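Uricase (Bacillus fastidiosus, PDB 4R8X) catalyses the oxidation of urate to 5-hydroxyisourate, the first step in the degradation of urate to (S)-allantoin. Local coordinates at residues D[43-54]-D[105-116]. Residues are numbered along the deposited sequence; the frame is centred on the assembly and turned at random.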
ATOM      1  N   MET D  43      -9.596   5.953 -16.943  1.00 11.18           N
ATOM      2  CA  MET D  43      -9.945   4.783 -16.146  1.00 10.86           C
ATOM      3  C   MET D  43      -8.830   3.752 -16.172  1.00 11.00           C
ATOM      4  O   MET D  43      -7.943   3.790 -17.032  1.00 12.20           O
ATOM      5  CB  MET D  43     -11.218   4.135 -16.698  1.00 11.82           C
ATOM      6  CG  MET D  43     -10.977   3.436 -18.035  1.00 13.31           C
ATOM      7  SD  MET D  43     -12.434   3.184 -19.044  1.00 17.25           S
ATOM      8  CE  MET D  43     -12.724   4.878 -19.554  1.00 17.83           C
ATOM      9  N   ASN D  44      -8.908   2.826 -15.225  1.00 10.57           N
ATOM     10  CA  ASN D  44      -8.128   1.616 -15.215  1.00 10.15           C
ATOM     11  C   ASN D  44      -9.089   0.511 -15.651  1.00 10.09           C
ATOM     12  O   ASN D  44      -9.980   0.136 -14.888  1.00 11.15           O
ATOM     13  CB  ASN D  44      -7.608   1.357 -13.795  1.00 11.27           C
ATOM     14  CG  ASN D  44      -6.802   0.082 -13.688  1.00 11.49           C
ATOM     15  OD1 ASN D  44      -6.906  -0.804 -14.534  1.00 12.22           O
ATOM     16  ND2 ASN D  44      -5.989  -0.024 -12.634  1.00 12.76           N
ATOM     17  N   ALA D  45      -8.897   0.004 -16.870  1.00 10.16           N
ATOM     18  CA  ALA D  45      -9.769  -1.022 -17.429  1.00 11.24           C
ATOM     19  C   ALA D  45      -9.164  -2.420 -17.344  1.00 11.56           C
ATOM     20  O   ALA D  45      -7.944  -2.592 -17.382  1.00 11.70           O
ATOM     21  CB  ALA D  45     -10.131  -0.690 -18.877  1.00 12.77           C
ATOM     22  N   LYS D  46     -10.037  -3.419 -17.251  1.00 12.15           N
ATOM     23  CA  LYS D  46      -9.641  -4.818 -17.192  1.00 12.29           C
ATOM     24  C   LYS D  46     -10.560  -5.592 -18.115  1.00 13.11           C
ATOM     25  O   LYS D  46     -11.786  -5.573 -17.947  1.00 13.90           O
ATOM     26  CB  LYS D  46      -9.767  -5.345 -15.762  1.00 13.54           C
ATOM     27  CG  LYS D  46      -9.276  -6.769 -15.574  1.00 14.95           C
ATOM     28  CD  LYS D  46      -9.430  -7.208 -14.123  1.00 18.14           C
ATOM     29  CE  LYS D  46      -8.863  -8.599 -13.900  1.00 21.46           C
ATOM     30  NZ  LYS D  46      -8.561  -8.806 -12.452  1.00 22.42           N
ATOM     31  N   VAL D  47      -9.968  -6.260 -19.098  1.00 11.81           N
ATOM     32  CA  VAL D  47     -10.749  -7.001 -20.087  1.00 11.62           C
ATOM     33  C   VAL D  47     -10.497  -8.490 -19.970  1.00 12.04           C
ATOM     34  O   VAL D  47      -9.357  -8.916 -19.800  1.00 12.73           O
ATOM     35  CB  VAL D  47     -10.448  -6.537 -21.540  1.00 12.45           C
ATOM     36  CG1 VAL D  47      -8.954  -6.630 -21.873  1.00 13.90           C
ATOM     37  CG2 VAL D  47     -11.289  -7.325 -22.548  1.00 12.84           C
ATOM     38  N   ALA D  48     -11.574  -9.274 -20.038  1.00 11.28           N
ATOM     39  CA  ALA D  48     -11.481 -10.725 -20.057  1.00 11.22           C
ATOM     40  C   ALA D  48     -12.219 -11.244 -21.281  1.00 11.14           C
ATOM     41  O   ALA D  48     -13.356 -10.831 -21.540  1.00 12.16           O
ATOM     42  CB  ALA D  48     -12.087 -11.318 -18.791  1.00 12.79           C
ATOM     43  N   LEU D  49     -11.563 -12.124 -22.036  1.00 11.04           N
ATOM     44  CA  LEU D  49     -12.187 -12.781 -23.185  1.00 11.46           C
ATOM     45  C   LEU D  49     -12.596 -14.198 -22.800  1.00 11.40           C
ATOM     46  O   LEU D  49     -11.889 -14.885 -22.074  1.00 12.07           O
ATOM     47  CB  LEU D  49     -11.210 -12.822 -24.361  1.00 12.97           C
ATOM     48  CG  LEU D  49     -10.561 -11.506 -24.786  1.00 13.60           C
ATOM     49  CD1 LEU D  49      -9.851 -11.705 -26.115  1.00 13.99           C
ATOM     50  CD2 LEU D  49     -11.570 -10.370 -24.883  1.00 13.78           C
ATOM     51  N   LYS D  50     -13.744 -14.642 -23.303  1.00 11.94           N
ATOM     52  CA  LYS D  50     -14.260 -15.976 -23.002  1.00 12.03           C
ATOM     53  C   LYS D  50     -14.756 -16.670 -24.254  1.00 13.05           C
ATOM     54  O   LYS D  50     -15.211 -16.028 -25.203  1.00 14.25           O
ATOM     55  CB  LYS D  50     -15.429 -15.897 -22.019  1.00 13.91           C
ATOM     56  CG  LYS D  50     -15.088 -15.318 -20.659  1.00 15.42           C
ATOM     57  CD  LYS D  50     -16.340 -15.154 -19.806  1.00 16.93           C
ATOM     58  CE  LYS D  50     -16.010 -14.547 -18.446  1.00 17.59           C
ATOM     59  NZ  LYS D  50     -17.231 -14.429 -17.600  1.00 18.12           N
ATOM     60  N   GLY D  51     -14.680 -17.994 -24.236  1.00 14.65           N
ATOM     61  CA  GLY D  51     -15.254 -18.802 -25.293  1.00 15.43           C
ATOM     62  C   GLY D  51     -14.737 -20.219 -25.261  1.00 15.21           C
ATOM     63  O   GLY D  51     -13.573 -20.455 -24.962  1.00 13.89           O
ATOM     64  N   GLU D  52     -15.606 -21.170 -25.583  1.00 17.22           N
ATOM     65  CA  GLU D  52     -15.221 -22.574 -25.599  1.00 17.09           C
ATOM     66  C   GLU D  52     -14.041 -22.825 -26.539  1.00 16.69           C
ATOM     67  O   GLU D  52     -13.264 -23.757 -26.333  1.00 17.09           O
ATOM     68  CB  GLU D  52     -16.409 -23.448 -26.011  1.00 18.17           C
ATOM     69  CG  GLU D  52     -17.022 -23.052 -27.349  0.52 20.35           C
ATOM     70  CD  GLU D  52     -18.012 -24.079 -27.871  0.25 21.78           C
ATOM     71  OE1 GLU D  52     -17.827 -25.284 -27.594  0.28 22.39           O
ATOM     72  OE2 GLU D  52     -18.975 -23.681 -28.560  0.36 22.41           O
ATOM     73  N   GLN D  53     -13.904 -21.987 -27.564  1.00 15.60           N
ATOM     74  CA  GLN D  53     -12.825 -22.152 -28.528  1.00 16.95           C
ATOM     75  C   GLN D  53     -11.438 -21.779 -28.000  1.00 15.47           C
ATOM     76  O   GLN D  53     -10.451 -21.944 -28.710  1.00 16.72           O
ATOM     77  CB  GLN D  53     -13.134 -21.379 -29.806  1.00 18.72           C
ATOM     78  CG  GLN D  53     -14.332 -21.935 -30.564  1.00 20.22           C
ATOM     79  CD  GLN D  53     -14.464 -21.357 -31.949  1.00 22.86           C
ATOM     80  OE1 GLN D  53     -13.535 -21.431 -32.757  1.00 23.45           O
ATOM     81  NE2 GLN D  53     -15.618 -20.763 -32.233  1.00 23.61           N
ATOM     82  N   LEU D  54     -11.366 -21.283 -26.766  1.00 13.78           N
ATOM     83  CA  LEU D  54     -10.080 -20.969 -26.147  1.00 13.90           C
ATOM     84  C   LEU D  54      -9.456 -22.189 -25.465  1.00 13.43           C
ATOM     85  O   LEU D  54      -8.341 -22.125 -24.959  1.00 13.55           O
ATOM     86  CB  LEU D  54     -10.246 -19.836 -25.124  1.00 14.54           C
ATOM     87  CG  LEU D  54     -10.839 -18.533 -25.673  1.00 16.28           C
ATOM     88  CD1 LEU D  54     -10.942 -17.474 -24.586  1.00 17.27           C
ATOM     89  CD2 LEU D  54     -10.013 -18.016 -26.847  1.00 17.82           C
ATOM     90  N   HIS D 105     -14.670 -15.947 -32.908  1.00 18.85           N
ATOM     91  CA  HIS D 105     -14.437 -17.126 -32.070  1.00 19.58           C
ATOM     92  C   HIS D 105     -14.652 -16.882 -30.570  1.00 18.71           C
ATOM     93  O   HIS D 105     -14.586 -17.813 -29.766  1.00 19.14           O
ATOM     94  CB  HIS D 105     -13.026 -17.660 -32.298  1.00 20.49           C
ATOM     95  CG  HIS D 105     -11.953 -16.713 -31.870  1.00 21.77           C
ATOM     96  ND1 HIS D 105     -11.543 -15.655 -32.651  1.00 22.59           N
ATOM     97  CD2 HIS D 105     -11.211 -16.657 -30.739  1.00 22.16           C
ATOM     98  CE1 HIS D 105     -10.592 -14.990 -32.023  1.00 22.67           C
ATOM     99  NE2 HIS D 105     -10.374 -15.575 -30.857  1.00 22.89           N
ATOM    100  N   LEU D 106     -14.893 -15.631 -30.193  1.00 17.02           N
ATOM    101  CA  LEU D 106     -15.193 -15.307 -28.808  1.00 15.85           C
ATOM    102  C   LEU D 106     -16.688 -15.458 -28.544  1.00 15.30           C
ATOM    103  O   LEU D 106     -17.506 -15.098 -29.398  1.00 16.42           O
ATOM    104  CB  LEU D 106     -14.780 -13.868 -28.515  1.00 16.03           C
ATOM    105  CG  LEU D 106     -13.306 -13.522 -28.733  1.00 16.45           C
ATOM    106  CD1 LEU D 106     -13.066 -12.054 -28.419  1.00 16.48           C
ATOM    107  CD2 LEU D 106     -12.403 -14.433 -27.904  1.00 17.55           C
ATOM    108  N   ASP D 107     -17.041 -15.977 -27.367  1.00 14.89           N
ATOM    109  CA  ASP D 107     -18.442 -16.117 -26.956  1.00 15.89           C
ATOM    110  C   ASP D 107     -18.888 -14.956 -26.064  1.00 14.46           C
ATOM    111  O   ASP D 107     -20.055 -14.598 -26.049  1.00 14.73           O
ATOM    112  CB  ASP D 107     -18.682 -17.420 -26.178  1.00 17.63           C
ATOM    113  CG  ASP D 107     -18.402 -18.675 -26.990  1.00 21.65           C
ATOM    114  OD1 ASP D 107     -18.445 -18.623 -28.233  1.00 22.20           O
ATOM    115  OD2 ASP D 107     -18.158 -19.730 -26.363  1.00 23.83           O
ATOM    116  N   ALA D 108     -17.963 -14.392 -25.292  1.00 14.14           N
ATOM    117  CA  ALA D 108     -18.311 -13.307 -24.383  1.00 12.61           C
ATOM    118  C   ALA D 108     -17.082 -12.470 -24.083  1.00 11.88           C
ATOM    119  O   ALA D 108     -15.952 -12.965 -24.164  1.00 13.13           O
ATOM    120  CB  ALA D 108     -18.913 -13.850 -23.087  1.00 13.92           C
ATOM    121  N   VAL D 109     -17.319 -11.193 -23.789  1.00 12.06           N
ATOM    122  CA  VAL D 109     -16.268 -10.265 -23.387  1.00 11.62           C
ATOM    123  C   VAL D 109     -16.709  -9.479 -22.158  1.00 11.11           C
ATOM    124  O   VAL D 109     -17.801  -8.920 -22.137  1.00 12.15           O
ATOM    125  CB  VAL D 109     -15.935  -9.275 -24.519  1.00 12.85           C
ATOM    126  CG1 VAL D 109     -14.849  -8.286 -24.068  1.00 12.56           C
ATOM    127  CG2 VAL D 109     -15.490 -10.029 -25.770  1.00 14.84           C
ATOM    128  N   ARG D 110     -15.848  -9.433 -21.143  1.00 11.63           N
ATOM    129  CA  ARG D 110     -16.149  -8.712 -19.913  1.00 11.05           C
ATOM    130  C   ARG D 110     -15.186  -7.559 -19.721  1.00 10.90           C
ATOM    131  O   ARG D 110     -13.971  -7.751 -19.757  1.00 12.77           O
ATOM    132  CB  ARG D 110     -16.001  -9.656 -18.716  1.00 12.12           C
ATOM    133  CG  ARG D 110     -16.297  -9.020 -17.362  1.00 13.40           C
ATOM    134  CD  ARG D 110     -16.080 -10.030 -16.245  1.00 15.34           C
ATOM    135  NE  ARG D 110     -16.442  -9.520 -14.922  1.00 15.16           N
ATOM    136  CZ  ARG D 110     -17.675  -9.554 -14.438  1.00 15.47           C
ATOM    137  NH1 ARG D 110     -18.651 -10.061 -15.179  1.00 15.62           N
ATOM    138  NH2 ARG D 110     -17.941  -9.085 -13.225  1.00 16.57           N
ATOM    139  N   LEU D 111     -15.732  -6.371 -19.516  1.00 10.28           N
ATOM    140  CA  LEU D 111     -14.927  -5.205 -19.167  1.00 12.02           C
ATOM    141  C   LEU D 111     -15.299  -4.715 -17.783  1.00 12.45           C
ATOM    142  O   LEU D 111     -16.481  -4.583 -17.460  1.00 13.65           O
ATOM    143  CB  LEU D 111     -15.151  -4.070 -20.167  1.00 14.32           C
ATOM    144  CG  LEU D 111     -14.190  -3.890 -21.335  1.00 15.01           C
ATOM    145  CD1 LEU D 111     -12.799  -3.476 -20.848  1.00 15.43           C
ATOM    146  CD2 LEU D 111     -14.165  -5.150 -22.211  1.00 15.84           C
ATOM    147  N   GLU D 112     -14.275  -4.456 -16.973  1.00 12.37           N
ATOM    148  CA  GLU D 112     -14.435  -3.810 -15.675  1.00 13.40           C
ATOM    149  C   GLU D 112     -13.627  -2.521 -15.697  1.00 13.52           C
ATOM    150  O   GLU D 112     -12.565  -2.464 -16.319  1.00 15.21           O
ATOM    151  CB  GLU D 112     -13.902  -4.712 -14.566  1.00 15.77           C
ATOM    152  CG  GLU D 112     -14.654  -6.017 -14.439  1.00 18.61           C
ATOM    153  CD  GLU D 112     -14.027  -6.973 -13.444  1.00 22.32           C
ATOM    154  OE1 GLU D 112     -13.104  -6.563 -12.705  1.00 25.60           O
ATOM    155  OE2 GLU D 112     -14.455  -8.146 -13.410  1.00 22.91           O
ATOM    156  N   ALA D 113     -14.111  -1.481 -15.031  1.00 11.83           N
ATOM    157  CA  ALA D 113     -13.343  -0.245 -15.003  1.00 12.40           C
ATOM    158  C   ALA D 113     -13.440   0.451 -13.665  1.00 11.21           C
ATOM    159  O   ALA D 113     -14.478   0.436 -13.004  1.00 12.22           O
ATOM    160  CB  ALA D 113     -13.766   0.679 -16.145  1.00 13.82           C
ATOM    161  N   LYS D 114     -12.319   1.041 -13.263  1.00 11.22           N
ATOM    162  CA  LYS D 114     -12.253   1.927 -12.105  1.00 12.04           C
ATOM    163  C   LYS D 114     -11.841   3.298 -12.600  1.00 10.98           C
ATOM    164  O   LYS D 114     -10.790   3.436 -13.219  1.00 11.46           O
ATOM    165  CB  LYS D 114     -11.221   1.417 -11.107  1.00 13.55           C
ATOM    166  CG  LYS D 114     -11.579   0.077 -10.484  1.00 15.31           C
ATOM    167  CD  LYS D 114     -10.489  -0.398  -9.523  1.00 19.43           C
ATOM    168  CE  LYS D 114     -10.833  -1.759  -8.923  1.00 23.90           C
ATOM    169  NZ  LYS D 114      -9.720  -2.322  -8.108  1.00 26.99           N
ATOM    170  N   GLU D 115     -12.669   4.305 -12.356  1.00 10.66           N
ATOM    171  CA  GLU D 115     -12.363   5.658 -12.800  1.00  9.62           C
ATOM    172  C   GLU D 115     -11.019   6.081 -12.245  1.00  9.93           C
ATOM    173  O   GLU D 115     -10.673   5.725 -11.117  1.00 11.38           O
ATOM    174  CB  GLU D 115     -13.437   6.637 -12.325  1.00 10.55           C
ATOM    175  CG  GLU D 115     -13.216   8.065 -12.772  1.00 11.01           C
ATOM    176  CD  GLU D 115     -14.157   9.033 -12.094  1.00 12.49           C
ATOM    177  OE1 GLU D 115     -14.508   8.812 -10.911  1.00 12.44           O
ATOM    178  OE2 GLU D 115     -14.554  10.014 -12.744  1.00 14.15           O
ATOM    179  N   TYR D 116     -10.268   6.797 -13.075  1.00  9.81           N
ATOM    180  CA  TYR D 116      -9.025   7.449 -12.679  1.00 10.34           C
ATOM    181  C   TYR D 116      -9.460   8.900 -12.506  1.00 11.46           C
ATOM    182  O   TYR D 116      -9.506   9.671 -13.468  1.00 11.96           O
ATOM    183  CB  TYR D 116      -8.026   7.276 -13.813  1.00 11.19           C
ATOM    184  CG  TYR D 116      -6.568   7.645 -13.556  1.00 10.76           C
ATOM    185  CD1 TYR D 116      -5.642   6.676 -13.181  1.00 12.98           C
ATOM    186  CD2 TYR D 116      -6.098   8.937 -13.791  1.00 13.06           C
ATOM    187  CE1 TYR D 116      -4.294   6.996 -13.004  1.00 13.40           C
ATOM    188  CE2 TYR D 116      -4.772   9.261 -13.617  1.00 13.84           C
ATOM    189  CZ  TYR D 116      -3.872   8.291 -13.227  1.00 13.02           C
ATOM    190  OH  TYR D 116      -2.536   8.636 -13.066  1.00 16.56           O
TER
HETATM  191  O   HOH W   1     -11.247  -8.044 -11.343  1.00 39.10           O
HETATM  192  O   HOH W   2     -19.901 -21.224 -28.308  1.00 47.23           O
HETATM  193  O   HOH W   3     -15.642 -19.739 -28.419  1.00 21.62           O
HETATM  194  O   HOH W   4     -17.852 -20.580 -30.840  1.00 40.54           O
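Val47 and Leu111 face each other in a non-hydrogen-bonded pair of the antiparallel ladder between strands 43-50 and 108-115, their side chains alongside and pointing the same way. Val47 CG2, anti to the backbone N, lies 3.6 Å from Leu111 CD2, while Leu111 CG sits off a staggered position (chi1 -96°), which swings its methyl groups toward Val47. On the same face, Leu49 lays CD2 beside both methyls of Val109 and sends CD1 across the side chain of Leu106, 4.0 Å from Leu106 CD1.

The opposite face carries most of the polar side chains, interspersed with Ala48 and Ala108. Lys46 runs fully extended beside Glu112, and a water bridges Lys46 NZ and Glu112 OE1, whose direct separation is 5.1 Å. The other oxygen, Glu112 OE2, offers its anti lone pair to Arg110 NE at 2.8 Å in the guanidinium plane, a nearly straight hydrogen bond within a salt bridge along one strand.

At the far end a classic beta bulge sets Asp107 and Ala108 against Lys50, whose O accepts from both backbone N atoms. Beyond it, Glu52 N donates to Asp107 OD2 at 3.0 Å, reaching it from above the carboxylate plane and tying down the turn into the 3-10 segment 52-54. With an alanine in place of this aspartate, Glu52 N would probably lose its acceptor and the turn be less firmly held.

The pair is structural packing away from the predicted urate site, in the T-fold antiparallel sheet of uricases, between strands 5-17 and 143-153. Helices 69-82 and 88-102 pack on the Val47 face through Met72, Ile76 and Phe99, whereas on the Lys46 face Glu149 pairs with Lys50 and Arg110, and Phe298 of a second subunit meets Lys46 and Ala48.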